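Local coordinates for DUF2666 domain-containing protein (Pyrococcus furiosus, PDB 3V68) that is a DUF2666-family protein of unsettled function that probably binds double-stranded DNA, at residues A[4-9]-A[137-142]; A[37-42]-A[121-126]; A[49-54]-A[86-91]; A[97-102]-A[234-239]. One frame throughout, in Å; residues are numbered along the deposited sequence.

Interaction 1 (A[4-9]-A[137-142]); sequences RILEFT and INFTAR
Glu-7 and Asn-138 meet diagonally across the two central strands of a four-stranded antiparallel sheet, where strand 5-12 of the first DUF2666 range pairs with strand 136-143 of the second. Ile-5, Glu-7 and Thr-9 each exchange two backbone hydrogen bonds, with Arg-142, Thr-140 and Asn-138 respectively. ND2 of Asn-138 donates to OE1 of Glu-7 at 2.8 Å; the acceptor lies in the amide plane, but the carboxylate is turned 67° from it and is met on its anti side. Thr-140 OG1 donates to Asn-138 OD1 at 2.7 Å, so both ends of the amide are used, fixing its flip. An alanine at Asn-138 is likely to leave Glu-7 OE1 and the Thr-140 hydroxyl without these partners. Farther out, Arg-131 salt-bridges Glu-7 OE2, and His-136 bonds to Thr-9 OG1. Beta-branched Ile-5 and Thr-140 suit the extended backbone on this face, their CG2 methyls 3.7 Å apart. On the opposite face Leu-6, Phe-8 and Phe-139 are apolar because helices 26-43 and 160-181 pack there. CG of Phe-8 stands opposite its backbone N (chi1 175°), bringing CD1 at the ring edge 4.2 Å from Phe-139 CB. Small Ala-141 has CB 3.6 Å from Leu-6 CD1.

Interaction 2 (A[37-42]-A[121-126]); sequences SNTVSS and GKIEGL
Asn-38 and Thr-39, successive residues of helix 26-43, take hold of the irregular chain at 121-123 by its backbone. The asparagine can be followed outward. Its CB packs between the loop carbonyl and an aliphatic chain, 3.4 Å from Gly-121 O and 4.0 Å from Lys-122 CG. Beyond it, CG points away from the carbonyl carbon of its own residue (chi1 -65°), which carries the amide alongside Gly-121. At the tip ND2 donates to Gly-121 O at 3.0 Å with an angle of 165° at the hydrogen; the acceptor lies in the amide plane, although the nitrogen itself stands above the plane of the glycine carbonyl. ND2 also bonds to Phe-118 O, so one amide nitrogen ties down two carbonyls of an irregular chain. Positive phi at Gly-121 (67°) is readily adopted by glycine.

Thr-39 supplies a hydroxyl acceptor. Ile-123 N donates to its OG1 at 2.8 Å in an essentially straight bond, while the same hydroxyl bonds to Arg-35 O one helical turn back. Ile-123 CG1 lies 3.5 Å from OG1, the two side chains crossing nearly at right angles. Lys-122 rests its methylene CD against Ser-42, 3.6 Å from OG, and turns its ammonium away. Ile-123 then runs on to Phe-8 of strand 5-12 and to Val-17 and Glu-19 of strand 15-20, while Ser-37, Val-40 and Ser-41 of the helix pack against helix 160-181.

Interaction 3 (A[49-54]-A[86-91]); sequences GEKIDV and VMEDDK
Two loops that lead into helices, one before helix 54-58 and one before helix 91-110, are joined by a single backbone bridge between Ile-52 and Val-86. One of its hydrogen bonds runs from Met-87 N to Lys-51 O, 2.8 Å; the Asp-53 backbone bonds with Leu-85 beside it. Next to this bridge, Ile-52 CG1 and Val-86 CG2 approach to 4.3 Å, a loose apolar touch suited to two buried branched residues. Lys-51 is folded back at chi2 and chi3 (-54° and -59°), which turns its ammonium toward the opposite loop. NZ donates to Met-87 O at 2.9 Å, nearly in line with the carbonyl, and forms a salt bridge to Glu-88 OE1, also 2.9 Å; Tyr-247 OH is a further partner. A methionine in place of Lys-51 would probably leave Glu-88 OE1 without its countercharge and Met-87 O without this donor. Met-87 is the centre of an inverse gamma turn, as is Asp-53, which N-caps helix 54-58 by bonding Gly-56 N. The flexible thioether bends over the first loop, CE 3.4 Å from Gly-49 O and SD 3.6 Å from Asp-53 N. Glu-88 OE2 accepts from Asp-90 N at 3.0 Å on the anti lone pair, just before helix 91-110.

Interaction 4 (A[97-102]-A[234-239]); sequences LVEVAK and GLKVDV
OE2 of Glu-99 receives the ammonium of Lys-236 in a salt bridge, 3.0 Å from NZ, and a water molecule as a weak second donor. The lysine comes from above, 49° out of the carboxylate plane. Both chains are extended beyond CG and cross at a slant, with the methylenes of Lys-236 also near OE2, as suits long residues bridging a helix and a separate loop. The other oxygen, OE1, is bonded to Asn-243 of helix 241-248, which helps fix the rotation of the carboxylate. The water also donates to Gly-234 O at 2.9 Å and so links Glu-99, weakly, to the start of the loop.

Lys-102 acts chiefly through its hydrocarbon part: CE lies 3.6 Å from CD2 of Leu-235, the side chains meeting at about a right angle. Its NZ comes only to 3.7 Å from Gly-234 O. Nearer the core, Val-100 and Val-239 touch through their CG1 methyls, 3.8 Å apart. Each has that methyl opposite its backbone N (chi1 169° and 170°), and short branched residues allow helix and loop to approach closely here. Helix 241-248 packs on Val-100 and helix 160-181 on Val-239. The contact thus joins helix 91-110 of the first DUF2666 range to the turn closing helix 219-231 in the second, a turn in which Gly-234, with positive phi, completes a Schellman motif.

Interactions 1 and 2 form one continuous core patch, their centres about 14 Å apart: Phe-8 CZ meets Val-40 CG1 at 3.6 Å, and Phe-8 CD2 lies 4.0 Å from Ile-123 CD1. Interactions 3 and 4 are likewise joined, through Leu-97, whose CB is 3.7 Å from Val-86 CG1. These two pairs lie toward different ends of the molecule, with interactions 1 and 4 on opposite sides of the chain's centre, about 26 Å apart between their own centres. Along the sequence, interactions 2 and 3 close within the loop spanned by interaction 1. Interactions 1 and 4 both tie the first DUF2666 range to the second, one through the sheet and one through a helix and a loop.

Interaction 1 (A[4-9]-A[137-142])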
# COMPACT_ATOMS: atom_id res chain seq x y z
N ARG A 4 -9.58 -22.74 -10.35
CA ARG A 4 -9.56 -21.31 -10.68
C ARG A 4 -10.51 -20.48 -9.82
O ARG A 4 -11.70 -20.78 -9.72
CB ARG A 4 -9.88 -21.10 -12.16
CG ARG A 4 -9.91 -19.64 -12.59
CD ARG A 4 -10.19 -19.52 -14.07
NE ARG A 4 -9.05 -19.98 -14.86
CZ ARG A 4 -9.01 -20.02 -16.18
NH1 ARG A 4 -10.06 -19.64 -16.90
NH2 ARG A 4 -7.92 -20.45 -16.80
N ILE A 5 -9.96 -19.43 -9.22
CA ILE A 5 -10.70 -18.56 -8.32
C ILE A 5 -9.93 -17.25 -8.15
O ILE A 5 -8.70 -17.25 -8.15
CB ILE A 5 -10.95 -19.24 -6.94
CG1 ILE A 5 -11.93 -18.43 -6.09
CG2 ILE A 5 -9.62 -19.50 -6.21
CD1 ILE A 5 -12.41 -19.13 -4.83
N LEU A 6 -10.66 -16.15 -8.03
CA LEU A 6 -10.04 -14.88 -7.69
C LEU A 6 -11.04 -14.09 -6.88
O LEU A 6 -12.01 -13.57 -7.43
CB LEU A 6 -9.64 -14.12 -8.95
CG LEU A 6 -8.77 -12.88 -8.81
CD1 LEU A 6 -7.56 -13.15 -7.91
CD2 LEU A 6 -8.32 -12.39 -10.17
N GLU A 7 -10.83 -14.03 -5.57
CA GLU A 7 -11.80 -13.41 -4.68
C GLU A 7 -11.17 -12.70 -3.49
O GLU A 7 -10.10 -13.09 -3.00
CB GLU A 7 -12.84 -14.42 -4.21
CG GLU A 7 -12.31 -15.55 -3.35
CD GLU A 7 -13.42 -16.36 -2.70
OE1 GLU A 7 -13.31 -16.64 -1.49
OE2 GLU A 7 -14.41 -16.70 -3.40
N PHE A 8 -11.86 -11.65 -3.06
CA PHE A 8 -11.54 -10.96 -1.82
C PHE A 8 -12.82 -10.71 -1.05
O PHE A 8 -13.77 -10.14 -1.59
CB PHE A 8 -10.83 -9.62 -2.10
CG PHE A 8 -10.59 -8.82 -0.86
CD1 PHE A 8 -9.55 -9.16 0.01
CD2 PHE A 8 -11.40 -7.73 -0.53
CE1 PHE A 8 -9.32 -8.44 1.17
CE2 PHE A 8 -11.18 -7.00 0.63
CZ PHE A 8 -10.14 -7.36 1.49
N THR A 9 -12.85 -11.14 0.20
CA THR A 9 -13.93 -10.75 1.11
C THR A 9 -13.35 -10.32 2.44
O THR A 9 -12.28 -10.79 2.84
CB THR A 9 -15.02 -11.85 1.33
OG1 THR A 9 -14.46 -12.96 2.04
CG2 THR A 9 -15.62 -12.33 0.01
N ILE A 137 -10.63 -11.94 7.12
CA ILE A 137 -10.09 -11.37 5.89
C ILE A 137 -9.80 -12.56 4.98
O ILE A 137 -9.24 -13.56 5.43
CB ILE A 137 -8.76 -10.60 6.14
CG1 ILE A 137 -8.90 -9.60 7.30
CG2 ILE A 137 -8.27 -9.94 4.84
CD1 ILE A 137 -9.86 -8.45 7.07
N ASN A 138 -10.17 -12.45 3.71
CA ASN A 138 -9.95 -13.54 2.76
C ASN A 138 -9.54 -13.06 1.36
O ASN A 138 -10.35 -12.48 0.64
CB ASN A 138 -11.20 -14.44 2.68
CG ASN A 138 -11.19 -15.37 1.48
OD1 ASN A 138 -10.16 -15.95 1.13
ND2 ASN A 138 -12.34 -15.50 0.83
N PHE A 139 -8.28 -13.30 1.01
CA PHE A 139 -7.81 -13.14 -0.37
C PHE A 139 -7.40 -14.51 -0.88
O PHE A 139 -6.45 -15.12 -0.38
CB PHE A 139 -6.62 -12.18 -0.46
CG PHE A 139 -6.11 -11.97 -1.87
CD1 PHE A 139 -6.63 -10.95 -2.66
CD2 PHE A 139 -5.12 -12.79 -2.41
CE1 PHE A 139 -6.18 -10.75 -3.96
CE2 PHE A 139 -4.66 -12.60 -3.71
CZ PHE A 139 -5.19 -11.57 -4.49
N THR A 140 -8.11 -14.99 -1.90
CA THR A 140 -7.83 -16.30 -2.47
C THR A 140 -7.70 -16.16 -3.98
O THR A 140 -8.59 -15.63 -4.64
CB THR A 140 -8.94 -17.33 -2.11
OG1 THR A 140 -8.97 -17.51 -0.69
CG2 THR A 140 -8.67 -18.67 -2.77
N ALA A 141 -6.57 -16.62 -4.50
CA ALA A 141 -6.28 -16.55 -5.92
C ALA A 141 -5.70 -17.86 -6.42
O ALA A 141 -4.73 -18.37 -5.87
CB ALA A 141 -5.32 -15.40 -6.21
N ARG A 142 -6.32 -18.40 -7.47
CA ARG A 142 -5.70 -19.45 -8.26
C ARG A 142 -5.99 -19.21 -9.73
O ARG A 142 -7.15 -19.21 -10.17
CB ARG A 142 -6.17 -20.84 -7.83
CG ARG A 142 -5.25 -21.97 -8.33
CD ARG A 142 -5.60 -22.43 -9.75
NE ARG A 142 -4.55 -23.26 -10.34
CZ ARG A 142 -4.71 -24.08 -11.37
NH1 ARG A 142 -5.90 -24.21 -11.95
NH2 ARG A 142 -3.68 -24.78 -11.83

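Interaction 2 (A[37-42]-A[121-126])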
# COMPACT_ATOMS: atom_id res chain seq x y z
N SER A 37 -5.98 -3.69 -3.81
CA SER A 37 -4.89 -2.87 -3.30
C SER A 37 -5.42 -1.58 -2.68
O SER A 37 -5.06 -1.23 -1.55
CB SER A 37 -3.89 -2.54 -4.42
OG SER A 37 -2.96 -1.55 -4.00
N ASN A 38 -6.29 -0.87 -3.39
CA ASN A 38 -6.85 0.38 -2.89
C ASN A 38 -7.63 0.17 -1.59
O ASN A 38 -7.53 0.96 -0.65
CB ASN A 38 -7.77 1.02 -3.94
CG ASN A 38 -7.03 1.45 -5.20
OD1 ASN A 38 -5.81 1.62 -5.20
ND2 ASN A 38 -7.78 1.63 -6.28
N THR A 39 -8.40 -0.92 -1.56
CA THR A 39 -9.27 -1.25 -0.43
C THR A 39 -8.47 -1.60 0.82
O THR A 39 -8.69 -1.02 1.88
CB THR A 39 -10.24 -2.38 -0.79
OG1 THR A 39 -10.97 -2.00 -1.97
CG2 THR A 39 -11.24 -2.64 0.34
N VAL A 40 -7.56 -2.56 0.70
CA VAL A 40 -6.81 -2.99 1.88
C VAL A 40 -5.88 -1.89 2.40
O VAL A 40 -5.72 -1.73 3.61
CB VAL A 40 -6.07 -4.33 1.68
CG1 VAL A 40 -7.06 -5.42 1.29
CG2 VAL A 40 -4.94 -4.23 0.66
N SER A 41 -5.31 -1.10 1.49
CA SER A 41 -4.42 -0.01 1.88
C SER A 41 -5.18 1.05 2.68
O SER A 41 -4.64 1.61 3.64
CB SER A 41 -3.76 0.62 0.67
OG SER A 41 -2.87 -0.29 0.05
N SER A 42 -6.43 1.30 2.30
CA SER A 42 -7.26 2.29 2.99
C SER A 42 -7.62 1.86 4.41
O SER A 42 -7.87 2.71 5.27
CB SER A 42 -8.53 2.58 2.18
OG SER A 42 -9.50 1.56 2.33
N GLY A 121 -10.84 2.72 -7.87
CA GLY A 121 -11.35 3.01 -6.54
C GLY A 121 -11.39 1.80 -5.63
O GLY A 121 -10.60 0.86 -5.80
N LYS A 122 -12.32 1.80 -4.68
CA LYS A 122 -12.36 0.79 -3.64
C LYS A 122 -13.58 -0.11 -3.72
O LYS A 122 -14.60 0.25 -4.32
CB LYS A 122 -12.28 1.45 -2.25
CG LYS A 122 -11.02 2.29 -2.05
CD LYS A 122 -11.01 2.96 -0.68
CE LYS A 122 -12.07 4.05 -0.54
NZ LYS A 122 -11.76 5.29 -1.31
N ILE A 123 -13.47 -1.29 -3.12
CA ILE A 123 -14.57 -2.23 -3.00
C ILE A 123 -15.45 -1.79 -1.84
O ILE A 123 -15.03 -1.80 -0.68
CB ILE A 123 -14.05 -3.67 -2.78
CG1 ILE A 123 -13.05 -4.05 -3.88
CG2 ILE A 123 -15.22 -4.65 -2.72
CD1 ILE A 123 -12.25 -5.31 -3.59
N GLU A 124 -16.69 -1.40 -2.15
CA GLU A 124 -17.60 -0.83 -1.15
C GLU A 124 -18.82 -1.71 -0.87
O GLU A 124 -19.51 -1.51 0.13
CB GLU A 124 -18.06 0.57 -1.59
CG GLU A 124 -16.93 1.59 -1.73
CD GLU A 124 -16.39 2.09 -0.40
OE1 GLU A 124 -16.97 1.76 0.67
OE2 GLU A 124 -15.39 2.83 -0.41
N GLY A 125 -19.08 -2.66 -1.77
CA GLY A 125 -20.25 -3.51 -1.64
C GLY A 125 -19.92 -4.98 -1.58
O GLY A 125 -18.75 -5.37 -1.54
N LEU A 126 -20.98 -5.79 -1.57
CA LEU A 126 -20.86 -7.24 -1.52
C LEU A 126 -21.32 -7.85 -2.84
O LEU A 126 -22.48 -8.25 -2.98
CB LEU A 126 -21.70 -7.80 -0.37
CG LEU A 126 -21.13 -7.77 1.04
CD1 LEU A 126 -22.26 -7.98 2.04
CD2 LEU A 126 -20.06 -8.84 1.21

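Interaction 3 (A[49-54]-A[86-91])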
# COMPACT_ATOMS: atom_id res chain seq x y z
N GLY A 49 -3.56 1.03 15.55
CA GLY A 49 -3.77 1.82 16.76
C GLY A 49 -3.16 1.34 18.07
O GLY A 49 -2.99 2.13 19.00
N GLU A 50 -2.82 0.05 18.14
CA GLU A 50 -2.16 -0.52 19.32
C GLU A 50 -0.74 0.02 19.47
O GLU A 50 -0.23 0.13 20.59
CB GLU A 50 -2.14 -2.05 19.26
CG GLU A 50 -3.51 -2.73 19.24
CD GLU A 50 -3.51 -4.13 18.61
OE1 GLU A 50 -2.61 -4.45 17.79
OE2 GLU A 50 -4.44 -4.92 18.92
N LYS A 51 -0.11 0.37 18.35
CA LYS A 51 1.30 0.75 18.31
C LYS A 51 1.58 2.14 17.75
O LYS A 51 2.66 2.70 17.97
CB LYS A 51 2.11 -0.29 17.52
CG LYS A 51 2.07 -1.72 18.06
CD LYS A 51 2.48 -1.81 19.53
CE LYS A 51 3.89 -1.27 19.76
NZ LYS A 51 4.33 -1.55 21.15
N ILE A 52 0.62 2.69 17.01
CA ILE A 52 0.78 3.99 16.36
C ILE A 52 -0.46 4.84 16.62
O ILE A 52 -1.59 4.37 16.46
CB ILE A 52 1.02 3.85 14.82
CG1 ILE A 52 2.31 3.06 14.53
CG2 ILE A 52 1.07 5.22 14.12
CD1 ILE A 52 2.40 2.48 13.11
N ASP A 53 -0.24 6.09 17.04
CA ASP A 53 -1.33 7.04 17.21
C ASP A 53 -1.73 7.53 15.82
O ASP A 53 -1.20 8.53 15.33
CB ASP A 53 -0.88 8.20 18.10
CG ASP A 53 -1.98 9.24 18.34
OD1 ASP A 53 -3.07 9.17 17.72
OD2 ASP A 53 -1.74 10.16 19.15
N VAL A 54 -2.66 6.82 15.18
CA VAL A 54 -3.02 7.09 13.79
C VAL A 54 -3.74 8.43 13.60
O VAL A 54 -3.50 9.13 12.62
CB VAL A 54 -3.82 5.92 13.16
CG1 VAL A 54 -4.24 6.26 11.73
CG2 VAL A 54 -2.96 4.66 13.17
N VAL A 86 4.71 6.90 17.79
CA VAL A 86 4.92 5.45 17.87
C VAL A 86 5.10 5.02 19.33
O VAL A 86 6.03 5.47 20.01
CB VAL A 86 6.13 5.00 17.01
CG1 VAL A 86 6.44 3.53 17.25
CG2 VAL A 86 5.84 5.24 15.53
N MET A 87 4.20 4.16 19.79
CA MET A 87 4.22 3.67 21.17
C MET A 87 5.13 2.46 21.30
O MET A 87 4.66 1.32 21.44
CB MET A 87 2.80 3.35 21.64
CG MET A 87 1.89 4.57 21.79
SD MET A 87 1.04 5.05 20.26
CE MET A 87 -0.34 3.91 20.24
N GLU A 88 6.43 2.71 21.27
CA GLU A 88 7.43 1.65 21.39
C GLU A 88 8.70 2.23 21.98
O GLU A 88 9.14 3.31 21.58
CB GLU A 88 7.70 1.01 20.02
CG GLU A 88 8.71 -0.15 20.04
CD GLU A 88 8.34 -1.25 21.02
OE1 GLU A 88 7.23 -1.80 20.92
OE2 GLU A 88 9.17 -1.55 21.90
N ASP A 89 9.29 1.49 22.92
CA ASP A 89 10.50 1.91 23.61
C ASP A 89 11.74 1.26 23.02
O ASP A 89 12.82 1.87 23.01
CB ASP A 89 10.41 1.57 25.10
CG ASP A 89 9.17 2.13 25.76
OD1 ASP A 89 8.63 1.45 26.66
OD2 ASP A 89 8.73 3.24 25.39
N ASP A 90 11.59 0.03 22.53
CA ASP A 90 12.71 -0.70 21.94
C ASP A 90 13.16 -0.04 20.64
O ASP A 90 12.37 0.14 19.71
CB ASP A 90 12.34 -2.17 21.70
CG ASP A 90 13.51 -2.99 21.21
OD1 ASP A 90 14.19 -3.62 22.05
OD2 ASP A 90 13.76 -3.01 19.98
N LYS A 91 14.44 0.33 20.58
CA LYS A 91 15.00 1.10 19.47
C LYS A 91 14.80 0.42 18.12
O LYS A 91 14.42 1.06 17.14
CB LYS A 91 16.49 1.39 19.72
CG LYS A 91 17.18 2.19 18.61
CD LYS A 91 18.62 2.54 18.98
CE LYS A 91 19.33 3.20 17.81
NZ LYS A 91 20.65 3.76 18.20

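Interaction 4 (A[97-102]-A[234-239])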
# COMPACT_ATOMS: atom_id res chain seq x y z
N LEU A 97 8.35 0.27 13.13
CA LEU A 97 7.02 0.89 13.19
C LEU A 97 7.00 2.30 12.61
O LEU A 97 6.01 2.69 11.98
CB LEU A 97 6.46 0.87 14.61
CG LEU A 97 6.15 -0.51 15.20
CD1 LEU A 97 5.96 -0.42 16.71
CD2 LEU A 97 4.93 -1.14 14.53
N VAL A 98 8.08 3.05 12.81
CA VAL A 98 8.22 4.38 12.19
C VAL A 98 8.15 4.30 10.66
O VAL A 98 7.49 5.12 10.03
CB VAL A 98 9.51 5.11 12.66
CG1 VAL A 98 9.83 6.31 11.78
CG2 VAL A 98 9.36 5.56 14.11
N GLU A 99 8.80 3.29 10.08
CA GLU A 99 8.75 3.12 8.63
C GLU A 99 7.33 2.80 8.14
O GLU A 99 6.90 3.31 7.09
CB GLU A 99 9.73 2.04 8.17
CG GLU A 99 9.94 2.04 6.66
CD GLU A 99 10.91 0.98 6.17
OE1 GLU A 99 11.30 0.09 6.96
OE2 GLU A 99 11.27 1.03 4.98
N VAL A 100 6.60 1.98 8.90
CA VAL A 100 5.20 1.69 8.62
C VAL A 100 4.34 2.96 8.67
O VAL A 100 3.59 3.24 7.74
CB VAL A 100 4.64 0.61 9.58
CG1 VAL A 100 3.11 0.48 9.47
CG2 VAL A 100 5.31 -0.72 9.29
N ALA A 101 4.48 3.72 9.76
CA ALA A 101 3.75 4.98 9.93
C ALA A 101 4.06 5.96 8.80
O ALA A 101 3.16 6.62 8.27
CB ALA A 101 4.07 5.61 11.28
N LYS A 102 5.33 6.03 8.42
CA LYS A 102 5.78 6.90 7.33
C LYS A 102 5.12 6.52 6.01
O LYS A 102 4.73 7.39 5.24
CB LYS A 102 7.30 6.83 7.21
CG LYS A 102 7.93 7.88 6.31
CD LYS A 102 9.43 7.67 6.28
CE LYS A 102 10.10 8.46 5.18
NZ LYS A 102 11.57 8.22 5.16
N GLY A 234 13.57 7.50 -0.80
CA GLY A 234 13.40 6.61 0.35
C GLY A 234 11.97 6.60 0.85
O GLY A 234 11.71 6.27 2.01
N LEU A 235 11.03 6.97 -0.02
CA LEU A 235 9.62 7.01 0.34
C LEU A 235 8.87 5.80 -0.20
O LEU A 235 9.18 5.29 -1.28
CB LEU A 235 8.98 8.30 -0.18
CG LEU A 235 9.45 9.62 0.44
CD1 LEU A 235 8.87 10.80 -0.32
CD2 LEU A 235 9.12 9.72 1.93
N LYS A 236 7.88 5.35 0.57
CA LYS A 236 7.05 4.21 0.18
C LYS A 236 5.59 4.58 0.33
O LYS A 236 5.23 5.36 1.21
CB LYS A 236 7.33 3.00 1.08
CG LYS A 236 8.72 2.41 0.93
CD LYS A 236 8.93 1.33 1.97
CE LYS A 236 10.20 0.54 1.71
NZ LYS A 236 10.33 -0.60 2.66
N VAL A 237 4.74 4.00 -0.52
CA VAL A 237 3.29 4.19 -0.42
C VAL A 237 2.56 2.87 -0.16
O VAL A 237 1.33 2.85 0.02
CB VAL A 237 2.69 4.90 -1.65
CG1 VAL A 237 3.12 6.37 -1.70
CG2 VAL A 237 3.03 4.17 -2.96
N ASP A 238 3.32 1.78 -0.14
CA ASP A 238 2.80 0.46 0.23
C ASP A 238 3.44 0.06 1.56
O ASP A 238 4.67 0.02 1.67
CB ASP A 238 3.10 -0.57 -0.88
CG ASP A 238 2.52 -0.18 -2.23
OD1 ASP A 238 1.33 0.22 -2.28
OD2 ASP A 238 3.24 -0.28 -3.26
N VAL A 239 2.62 -0.20 2.57
CA VAL A 239 3.09 -0.60 3.91
C VAL A 239 3.91 -1.90 3.83
O VAL A 239 3.43 -2.90 3.30
CB VAL A 239 1.92 -0.77 4.91
CG1 VAL A 239 2.40 -1.41 6.21
CG2 VAL A 239 1.24 0.57 5.18
O HOH W 1 10.62 4.21 3.78